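Local coordinates for alpha-glucosidase (PDB 5XFM), which hydrolyses glycosidic bonds as a calcium-containing family 97 glycoside hydrolase, acting as both a beta-L-arabinopyranosidase and an alpha-galactosidase, at residues 68-73 / 99-104; 294-299 / 324-329; 525-530 / 550-555. The protein carries 1 engineered substitution. All coordinates share one frame; numbering follows the deposited sequence.

Interaction 1. Residues 68-73 / 99-104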
loop_
_atom_site.group_PDB
_atom_site.type_symbol
_atom_site.label_atom_id
_atom_site.label_comp_id
_atom_site.label_asym_id
_atom_site.label_seq_id
_atom_site.Cartn_x
_atom_site.Cartn_y
_atom_site.Cartn_z
ATOM N N LEU A 68 11.167 26.677 -20.789
ATOM C CA LEU A 68 12.185 25.699 -21.127
ATOM C C LEU A 68 12.235 25.437 -22.623
ATOM O O LEU A 68 11.266 25.684 -23.340
ATOM C CB LEU A 68 11.956 24.379 -20.371
ATOM C CG LEU A 68 12.408 24.206 -18.906
ATOM C CD1 LEU A 68 12.306 25.474 -18.079
ATOM C CD2 LEU A 68 11.618 23.071 -18.243
ATOM N N LYS A 69 13.377 24.940 -23.086
ATOM C CA LYS A 69 13.500 24.483 -24.460
ATOM C C LYS A 69 13.663 22.976 -24.444
ATOM O O LYS A 69 14.304 22.430 -23.547
ATOM C CB LYS A 69 14.692 25.123 -25.170
ATOM C CG LYS A 69 14.789 26.631 -25.044
ATOM C CD LYS A 69 16.137 27.127 -25.554
ATOM C CE LYS A 69 16.207 28.647 -25.556
ATOM N NZ LYS A 69 15.278 29.244 -26.561
ATOM N N LEU A 70 13.038 22.307 -25.406
ATOM C CA LEU A 70 13.274 20.892 -25.636
ATOM C C LEU A 70 14.364 20.806 -26.695
ATOM O O LEU A 70 14.093 20.944 -27.887
ATOM C CB LEU A 70 11.997 20.192 -26.102
ATOM C CG LEU A 70 12.057 18.690 -26.383
ATOM C CD1 LEU A 70 12.295 17.915 -25.105
ATOM C CD2 LEU A 70 10.792 18.211 -27.077
ATOM N N THR A 71 15.595 20.575 -26.257
ATOM C CA THR A 71 16.751 20.572 -27.154
ATOM C C THR A 71 16.845 19.306 -28.001
ATOM O O THR A 71 17.456 19.308 -29.074
ATOM C CB THR A 71 18.062 20.754 -26.361
ATOM O OG1 THR A 71 18.136 19.754 -25.337
ATOM C CG2 THR A 71 18.092 22.115 -25.698
ATOM N N GLY A 72 16.278 18.216 -27.503
ATOM C CA GLY A 72 16.279 16.971 -28.240
ATOM C C GLY A 72 15.598 15.868 -27.464
ATOM O O GLY A 72 15.334 16.012 -26.275
ATOM N N HIS A 73 15.337 14.749 -28.128
ATOM C CA HIS A 73 14.705 13.622 -27.463
ATOM C C HIS A 73 15.116 12.283 -28.061
ATOM O O HIS A 73 15.607 12.209 -29.186
ATOM C CB HIS A 73 13.184 13.780 -27.495
ATOM C CG HIS A 73 12.585 13.649 -28.861
ATOM N ND1 HIS A 73 12.130 12.447 -29.365
ATOM C CD2 HIS A 73 12.359 14.570 -29.827
ATOM C CE1 HIS A 73 11.650 12.636 -30.581
ATOM N NE2 HIS A 73 11.778 13.916 -30.886
ATOM N N LEU A 99 10.283 7.524 -23.539
ATOM C CA LEU A 99 10.612 8.810 -24.136
ATOM C C LEU A 99 11.554 9.590 -23.231
ATOM O O LEU A 99 11.218 9.875 -22.092
ATOM C CB LEU A 99 9.347 9.627 -24.388
ATOM C CG LEU A 99 9.589 11.066 -24.845
ATOM C CD1 LEU A 99 10.309 11.083 -26.193
ATOM C CD2 LEU A 99 8.286 11.845 -24.905
ATOM N N THR A 100 12.733 9.934 -23.731
ATOM C CA THR A 100 13.654 10.772 -22.980
ATOM C C THR A 100 13.686 12.168 -23.576
ATOM O O THR A 100 14.013 12.347 -24.744
ATOM C CB THR A 100 15.087 10.195 -22.948
ATOM O OG1 THR A 100 15.066 8.868 -22.404
ATOM C CG2 THR A 100 15.986 11.073 -22.082
ATOM N N CYS A 101 13.308 13.147 -22.771
ATOM C CA CYS A 101 13.294 14.543 -23.183
ATOM C C CYS A 101 14.439 15.326 -22.545
ATOM O O CYS A 101 14.656 15.259 -21.330
ATOM C CB CYS A 101 11.951 15.184 -22.827
ATOM S SG CYS A 101 10.550 14.438 -23.696
ATOM N N HIS A 102 15.166 16.065 -23.375
ATOM C CA HIS A 102 16.256 16.901 -22.896
ATOM C C HIS A 102 15.848 18.361 -22.890
ATOM O O HIS A 102 15.625 18.961 -23.943
ATOM C CB HIS A 102 17.515 16.692 -23.745
ATOM C CG HIS A 102 18.071 15.304 -23.666
ATOM N ND1 HIS A 102 17.647 14.282 -24.487
ATOM C CD2 HIS A 102 19.024 14.772 -22.865
ATOM C CE1 HIS A 102 18.310 13.177 -24.190
ATOM N NE2 HIS A 102 19.154 13.450 -23.211
ATOM N N LEU A 103 15.747 18.923 -21.688
ATOM C CA LEU A 103 15.273 20.286 -21.499
ATOM C C LEU A 103 16.395 21.221 -21.079
ATOM O O LEU A 103 17.375 20.803 -20.463
ATOM C CB LEU A 103 14.164 20.340 -20.444
ATOM C CG LEU A 103 12.963 19.415 -20.603
ATOM C CD1 LEU A 103 12.019 19.596 -19.421
ATOM C CD2 LEU A 103 12.254 19.707 -21.902
ATOM N N GLU A 104 16.222 22.499 -21.402
ATOM C CA GLU A 104 17.185 23.531 -21.048
ATOM C C GLU A 104 16.442 24.794 -20.624
ATOM O O GLU A 104 15.439 25.154 -21.240
ATOM C CB GLU A 104 18.103 23.811 -22.242
ATOM C CG GLU A 104 19.472 24.348 -21.893
ATOM C CD GLU A 104 20.399 24.385 -23.098
ATOM O OE1 GLU A 104 20.758 23.304 -23.612
ATOM O OE2 GLU A 104 20.776 25.497 -23.525
#

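Interaction 2. Residues 294-299 / 324-329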
loop_
_atom_site.group_PDB
_atom_site.type_symbol
_atom_site.label_atom_id
_atom_site.label_comp_id
_atom_site.label_asym_id
_atom_site.label_seq_id
_atom_site.Cartn_x
_atom_site.Cartn_y
_atom_site.Cartn_z
ATOM N N PHE A 294 7.296 -16.467 4.618
ATOM C CA PHE A 294 6.106 -15.678 4.888
ATOM C C PHE A 294 4.989 -16.565 5.428
ATOM O O PHE A 294 5.121 -17.789 5.464
ATOM C CB PHE A 294 5.650 -14.949 3.621
ATOM C CG PHE A 294 6.780 -14.344 2.840
ATOM C CD1 PHE A 294 7.654 -13.448 3.439
ATOM C CD2 PHE A 294 6.964 -14.662 1.506
ATOM C CE1 PHE A 294 8.699 -12.894 2.722
ATOM C CE2 PHE A 294 8.002 -14.103 0.781
ATOM C CZ PHE A 294 8.869 -13.217 1.392
ATOM N N GLY A 295 3.894 -15.944 5.855
ATOM C CA GLY A 295 2.760 -16.702 6.347
ATOM C C GLY A 295 1.819 -15.978 7.286
ATOM O O GLY A 295 1.493 -14.805 7.094
ATOM N N ARG A 296 1.438 -16.672 8.351
ATOM C CA ARG A 296 0.322 -16.268 9.193
ATOM C C ARG A 296 0.771 -16.124 10.631
ATOM O O ARG A 296 1.611 -16.889 11.112
ATOM C CB ARG A 296 -0.815 -17.290 9.120
ATOM C CG ARG A 296 -1.569 -17.355 7.809
ATOM C CD ARG A 296 -0.844 -18.223 6.797
ATOM N NE ARG A 296 -0.505 -19.533 7.342
ATOM C CZ ARG A 296 -1.312 -20.588 7.320
ATOM N NH1 ARG A 296 -2.522 -20.495 6.784
ATOM N NH2 ARG A 296 -0.908 -21.740 7.840
ATOM N N GLY A 297 0.225 -15.126 11.312
ATOM C CA GLY A 297 0.547 -14.903 12.705
ATOM C C GLY A 297 -0.683 -14.790 13.580
ATOM O O GLY A 297 -1.766 -14.435 13.114
ATOM N N THR A 298 -0.526 -15.148 14.849
ATOM C CA THR A 298 -1.530 -14.823 15.848
ATOM C C THR A 298 -1.089 -13.559 16.575
ATOM O O THR A 298 0.104 -13.258 16.661
ATOM C CB THR A 298 -1.759 -15.970 16.843
ATOM O OG1 THR A 298 -0.513 -16.334 17.445
ATOM C CG2 THR A 298 -2.342 -17.177 16.125
ATOM N N TRP A 299 -2.050 -12.832 17.121
ATOM C CA TRP A 299 -1.800 -11.465 17.536
ATOM C C TRP A 299 -2.729 -11.114 18.684
ATOM O O TRP A 299 -3.912 -10.847 18.465
ATOM C CB TRP A 299 -2.010 -10.524 16.342
ATOM C CG TRP A 299 -1.725 -9.078 16.598
ATOM C CD1 TRP A 299 -0.859 -8.556 17.518
ATOM C CD2 TRP A 299 -2.289 -7.962 15.898
ATOM N NE1 TRP A 299 -0.859 -7.181 17.440
ATOM C CE2 TRP A 299 -1.730 -6.792 16.455
ATOM C CE3 TRP A 299 -3.220 -7.840 14.860
ATOM C CZ2 TRP A 299 -2.065 -5.513 16.001
ATOM C CZ3 TRP A 299 -3.562 -6.568 14.418
ATOM C CH2 TRP A 299 -2.980 -5.423 14.985
ATOM N N MET A 324 -3.433 -23.598 15.149
ATOM C CA MET A 324 -3.843 -23.118 13.842
ATOM C C MET A 324 -2.846 -23.531 12.757
ATOM O O MET A 324 -3.131 -23.433 11.564
ATOM C CB MET A 324 -4.006 -21.598 13.877
ATOM C CG MET A 324 -5.184 -21.141 14.714
ATOM S SD MET A 324 -6.774 -21.678 14.054
ATOM C CE MET A 324 -6.775 -20.862 12.457
ATOM N N GLY A 325 -1.671 -23.991 13.176
ATOM C CA GLY A 325 -0.624 -24.338 12.232
ATOM C C GLY A 325 -0.018 -23.073 11.657
ATOM O O GLY A 325 0.551 -23.081 10.561
ATOM N N TYR A 326 -0.156 -21.974 12.392
ATOM C CA TYR A 326 0.369 -20.691 11.939
ATOM C C TYR A 326 1.867 -20.599 12.193
ATOM O O TYR A 326 2.377 -21.144 13.178
ATOM C CB TYR A 326 -0.361 -19.527 12.616
ATOM C CG TYR A 326 -1.678 -19.174 11.955
ATOM C CD1 TYR A 326 -2.229 -19.996 10.977
ATOM C CD2 TYR A 326 -2.355 -18.006 12.287
ATOM C CE1 TYR A 326 -3.425 -19.675 10.366
ATOM C CE2 TYR A 326 -3.551 -17.677 11.678
ATOM C CZ TYR A 326 -4.080 -18.515 10.719
ATOM O OH TYR A 326 -5.268 -18.194 10.111
ATOM N N GLU A 327 2.561 -19.915 11.287
ATOM C CA GLU A 327 4.015 -19.791 11.343
ATOM C C GLU A 327 4.509 -18.843 12.422
ATOM O O GLU A 327 5.604 -19.025 12.953
ATOM C CB GLU A 327 4.574 -19.345 9.988
ATOM C CG GLU A 327 4.445 -20.374 8.879
ATOM C CD GLU A 327 3.021 -20.559 8.396
ATOM O OE1 GLU A 327 2.299 -19.547 8.270
ATOM O OE2 GLU A 327 2.626 -21.716 8.139
ATOM N N TYR A 328 3.733 -17.809 12.718
ATOM C CA TYR A 328 4.229 -16.745 13.584
ATOM C C TYR A 328 3.281 -16.370 14.715
ATOM O O TYR A 328 2.091 -16.692 14.694
ATOM C CB TYR A 328 4.563 -15.505 12.746
ATOM C CG TYR A 328 5.655 -15.771 11.726
ATOM C CD1 TYR A 328 6.954 -16.066 12.131
ATOM C CD2 TYR A 328 5.378 -15.772 10.366
ATOM C CE1 TYR A 328 7.947 -16.328 11.209
ATOM C CE2 TYR A 328 6.367 -16.033 9.436
ATOM C CZ TYR A 328 7.645 -16.312 9.862
ATOM O OH TYR A 328 8.627 -16.576 8.939
ATOM N N ALA A 329 3.860 -15.735 15.728
ATOM C CA ALA A 329 3.115 -15.024 16.750
ATOM C C ALA A 329 3.727 -13.639 16.935
ATOM O O ALA A 329 4.935 -13.505 17.142
ATOM C CB ALA A 329 3.117 -15.795 18.069
#

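Interaction 3. Residues 525-530 / 550-555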
loop_
_atom_site.group_PDB
_atom_site.type_symbol
_atom_site.label_atom_id
_atom_site.label_comp_id
_atom_site.label_asym_id
_atom_site.label_seq_id
_atom_site.Cartn_x
_atom_site.Cartn_y
_atom_site.Cartn_z
ATOM N N PRO A 525 2.130 -10.071 2.798
ATOM C CA PRO A 525 2.914 -11.313 2.837
ATOM C C PRO A 525 2.881 -12.023 4.198
ATOM O O PRO A 525 2.761 -13.248 4.270
ATOM C CB PRO A 525 4.342 -10.834 2.539
ATOM C CG PRO A 525 4.196 -9.475 1.973
ATOM C CD PRO A 525 2.982 -8.894 2.573
ATOM N N VAL A 526 2.987 -11.245 5.266
ATOM C CA VAL A 526 2.869 -11.768 6.622
ATOM C C VAL A 526 1.574 -11.247 7.237
ATOM O O VAL A 526 1.483 -10.074 7.599
ATOM C CB VAL A 526 4.077 -11.359 7.494
ATOM C CG1 VAL A 526 3.862 -11.764 8.946
ATOM C CG2 VAL A 526 5.361 -11.970 6.947
ATOM N N GLN A 527 0.568 -12.110 7.334
ATOM C CA GLN A 527 -0.729 -11.689 7.857
ATOM C C GLN A 527 -0.865 -11.997 9.338
ATOM O O GLN A 527 -0.871 -13.158 9.743
ATOM C CB GLN A 527 -1.877 -12.362 7.097
ATOM C CG GLN A 527 -2.017 -11.982 5.621
ATOM C CD GLN A 527 -2.689 -10.638 5.386
ATOM O OE1 GLN A 527 -2.564 -9.709 6.184
ATOM N NE2 GLN A 527 -3.419 -10.536 4.284
ATOM N N ASN A 528 -1.001 -10.947 10.137
ATOM C CA ASN A 528 -1.370 -11.095 11.536
ATOM C C ASN A 528 -2.866 -10.828 11.665
ATOM O O ASN A 528 -3.287 -9.688 11.856
ATOM C CB ASN A 528 -0.558 -10.151 12.427
ATOM C CG ASN A 528 0.946 -10.348 12.267
ATOM O OD1 ASN A 528 1.484 -11.415 12.570
ATOM N ND2 ASN A 528 1.630 -9.314 11.791
ATOM N N PHE A 529 -3.658 -11.880 11.472
ATOM C CA PHE A 529 -5.113 -11.790 11.533
ATOM C C PHE A 529 -5.608 -11.539 12.946
ATOM O O PHE A 529 -4.906 -11.822 13.924
ATOM C CB PHE A 529 -5.758 -13.062 10.976
ATOM C CG PHE A 529 -5.494 -13.285 9.516
ATOM C CD1 PHE A 529 -4.799 -14.403 9.086
ATOM C CD2 PHE A 529 -5.929 -12.365 8.575
ATOM C CE1 PHE A 529 -4.552 -14.604 7.747
ATOM C CE2 PHE A 529 -5.687 -12.560 7.236
ATOM C CZ PHE A 529 -5.001 -13.684 6.818
ATOM N N ALA A 530 -6.818 -11.002 13.052
ATOM C CA ALA A 530 -7.382 -10.679 14.354
ATOM C C ALA A 530 -8.174 -11.841 14.962
ATOM O O ALA A 530 -9.233 -11.637 15.548
ATOM C CB ALA A 530 -8.264 -9.454 14.234
ATOM N N VAL A 550 -5.674 -20.706 4.721
ATOM C CA VAL A 550 -5.528 -19.433 4.015
ATOM C C VAL A 550 -4.088 -19.147 3.549
ATOM O O VAL A 550 -3.124 -19.306 4.302
ATOM C CB VAL A 550 -6.048 -18.251 4.900
ATOM C CG1 VAL A 550 -5.150 -18.007 6.103
ATOM C CG2 VAL A 550 -6.214 -16.985 4.073
ATOM N N PRO A 551 -3.941 -18.749 2.277
ATOM C CA PRO A 551 -2.641 -18.307 1.763
ATOM C C PRO A 551 -2.430 -16.819 2.018
ATOM O O PRO A 551 -3.400 -16.108 2.289
ATOM C CB PRO A 551 -2.725 -18.612 0.263
ATOM C CG PRO A 551 -4.195 -18.814 -0.043
ATOM C CD PRO A 551 -4.980 -18.758 1.235
ATOM N N THR A 552 -1.182 -16.362 1.975
ATOM C CA THR A 552 -0.895 -14.937 2.131
ATOM C C THR A 552 -0.070 -14.415 0.947
ATOM O O THR A 552 0.218 -13.227 0.864
ATOM C CB THR A 552 -0.150 -14.624 3.456
ATOM O OG1 THR A 552 1.192 -15.120 3.403
ATOM C CG2 THR A 552 -0.875 -15.233 4.647
ATOM N N THR A 553 0.321 -15.314 0.046
ATOM C CA THR A 553 1.130 -14.947 -1.120
ATOM C C THR A 553 0.448 -15.411 -2.404
ATOM O O THR A 553 -0.314 -16.378 -2.394
ATOM C CB THR A 553 2.538 -15.562 -1.052
ATOM O OG1 THR A 553 2.430 -16.989 -0.998
ATOM C CG2 THR A 553 3.278 -15.063 0.186
ATOM N N TRP A 554 0.732 -14.741 -3.516
ATOM C CA TRP A 554 -0.026 -15.002 -4.732
ATOM C C TRP A 554 0.826 -15.058 -5.991
ATOM O O TRP A 554 1.879 -14.432 -6.076
ATOM C CB TRP A 554 -1.105 -13.932 -4.894
ATOM C CG TRP A 554 -1.893 -13.707 -3.638
ATOM C CD1 TRP A 554 -1.756 -12.669 -2.762
ATOM C CD2 TRP A 554 -2.930 -14.542 -3.110
ATOM N NE1 TRP A 554 -2.648 -12.801 -1.727
ATOM C CE2 TRP A 554 -3.382 -13.941 -1.916
ATOM C CE3 TRP A 554 -3.525 -15.736 -3.533
ATOM C CZ2 TRP A 554 -4.399 -14.496 -1.138
ATOM C CZ3 TRP A 554 -4.541 -16.283 -2.759
ATOM C CH2 TRP A 554 -4.966 -15.660 -1.576
ATOM N N ASP A 555 0.365 -15.833 -6.964
ATOM C CA ASP A 555 1.027 -15.908 -8.256
ATOM C C ASP A 555 0.379 -14.986 -9.285
ATOM O O ASP A 555 1.021 -14.587 -10.256
ATOM C CB ASP A 555 1.034 -17.349 -8.771
ATOM C CG ASP A 555 2.033 -18.214 -8.039
ATOM O OD1 ASP A 555 3.218 -17.817 -7.983
ATOM O OD2 ASP A 555 1.644 -19.285 -7.526
HETATM O O HOH W 1 -2.229 -11.835 1.439
HETATM O O HOH W 2 -3.977 -13.270 2.806
#

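Interaction 1. Residues 68-73 / 99-104
Glu104, His102 and Leu103 bury the largest areas here, and each meets the 68-73 segment differently. Glu104 pairs with Lys69 through two backbone bonds, Lys69 N to Glu104 O at 2.8 Å (166° at the hydrogen) and Glu104 N to Lys69 O at 2.9 Å. With CG anti to the backbone N (chi1 -154°), its carboxylate reaches over the Thr71 methyl, OE1 lying 3.6 Å from Thr71 CG2. His102 O takes two donors from one residue: Thr71 N at 2.8 Å, and Thr71 OG1 at 3.0 Å from well above the carbonyl plane. The Gly72 carbonyl receives His102 N at 2.9 Å, while His102 ND1, approaching with its ring edge, adds only a weak bond. Thr71 and Gly72 thus both stand against His102 between the Leu70-Leu103 and His73-Cys101 pairs, which is a beta bulge. On the sheet face bearing those two pairs, Leu103 splits its methyls: CD1 lies 3.7 Å from Leu68 CD2, and CD2 lies 3.7 Å from Leu70 CD1. Leu103 also touches Val32 beyond the hairpin. This is a bulged antiparallel beta hairpin at the edge of the nine-stranded sheet of the N-terminal, mutarotase-like beta-sandwich domain.

Interaction 2. Residues 294-299 / 324-329
Arg296 lies across one face of the Tyr326 ring and ends against Glu327. Its CB sits 3.4 Å from the Tyr326 ring centroid, 8° off the normal, a CH-pi contact over the middle of that face; CB of Met324 lies on the opposite face, nearer the rim. The arginine chain then bends at chi2 (83°) and again at chi3, curling the guanidinium back over the CD1-CE1 side of the ring. There the two planes stand 47° apart, too inclined for a parallel stack. Toward Glu327 the fit is flatter: guanidinium and carboxylate are nearly coplanar, and Arg296 NE gives a salt bridge to the syn lone pair of Glu327 OE1 at 3.0 Å. The same oxygen takes Arg296 N, also at 3.0 Å, nearly along its C-O axis. The backbones of the two strands join in parallel through Tyr328 N to Arg296 O, 2.8 Å, and Thr298 N to Tyr328 O, 3.0 Å; helix 311-324 makes the beta-alpha-beta crossover between these TIM-barrel strands, closing at Gly325 in a Schellman motif. The Tyr326 hydroxyl bonds elsewhere, to Met547 O. Two N-H donors from one residue converge on Glu327 OE1, one charged and one from the main chain, which should restrict the carboxylate's rotation and would probably stabilise its ionised form.

Interaction 3. Residues 525-530 / 550-555
Gln527 and Thr552 meet where the last parallel strand of the TIM barrel, 526-528, is flanked by the loop that leads from helix 541-549 toward the C-terminal beta domain. The two segments run in roughly opposite directions, but the loop forms no strand, so side chains and water do most of the joining. Gln527 can be followed outward. Its CB is 3.9 Å from Thr552 CG2 on one side, and on another it rests over the rim of the Phe529 ring, 3.4 Å above that plane. CG comes closer to the same methyl, 3.6 Å from Thr552 CG2, as the two side chains pass alongside, pointing opposite ways. A bend at chi2 (-79°) then turns the amide off the threonine and toward solvent molecules held between the segments. NE2 donates to a water at 3.2 Å, and that water lies 2.9 Å from Pro551 O. A second water, 2.9 Å from Thr552 O, is bound only weakly by Gln527 NE2 and by Trp554 NE1. The amide nitrogen has a further weak partner in Leu522 O, so its reach is spread over several acceptors. Thr552 supplies the direct polar link. Its hydroxyl sits between backbone N and carbonyl carbon (chi1 70°), which carries it away from Gln527 and onto the Pro525 carbonyl: OG1 donates to Pro525 O at 2.6 Å, tilted 31° from the carbonyl plane. Thr552 therefore divides its two branches, methyl on glutamine and hydroxyl on the main chain. At the other end of the contact Phe529 and Val550 point at each other from the two segments, with Phe529 CE1 3.8 Å from Val550 CG1.

How the interactions relate
The three contacts follow one another along the chain without nesting or crossing. Interaction 1 closes a hairpin of the N-terminal domain; interaction 2 then closes a helical connection between the first two barrel strands; interaction 3 closes the stretch that leads through helix 541-549 toward the C-terminal domain. Interaction 1 stands apart, its centre about 53 Å from that of interaction 2 and across the chain's centre from both others. Interactions 2 and 3, with centres about 9 Å apart, share a sheet: Gly297 N lies 2.7 Å from Gln527 O, a probable hydrogen bond that joins the last barrel strand to the first. Arg296 also reaches Val550 through a weak bond.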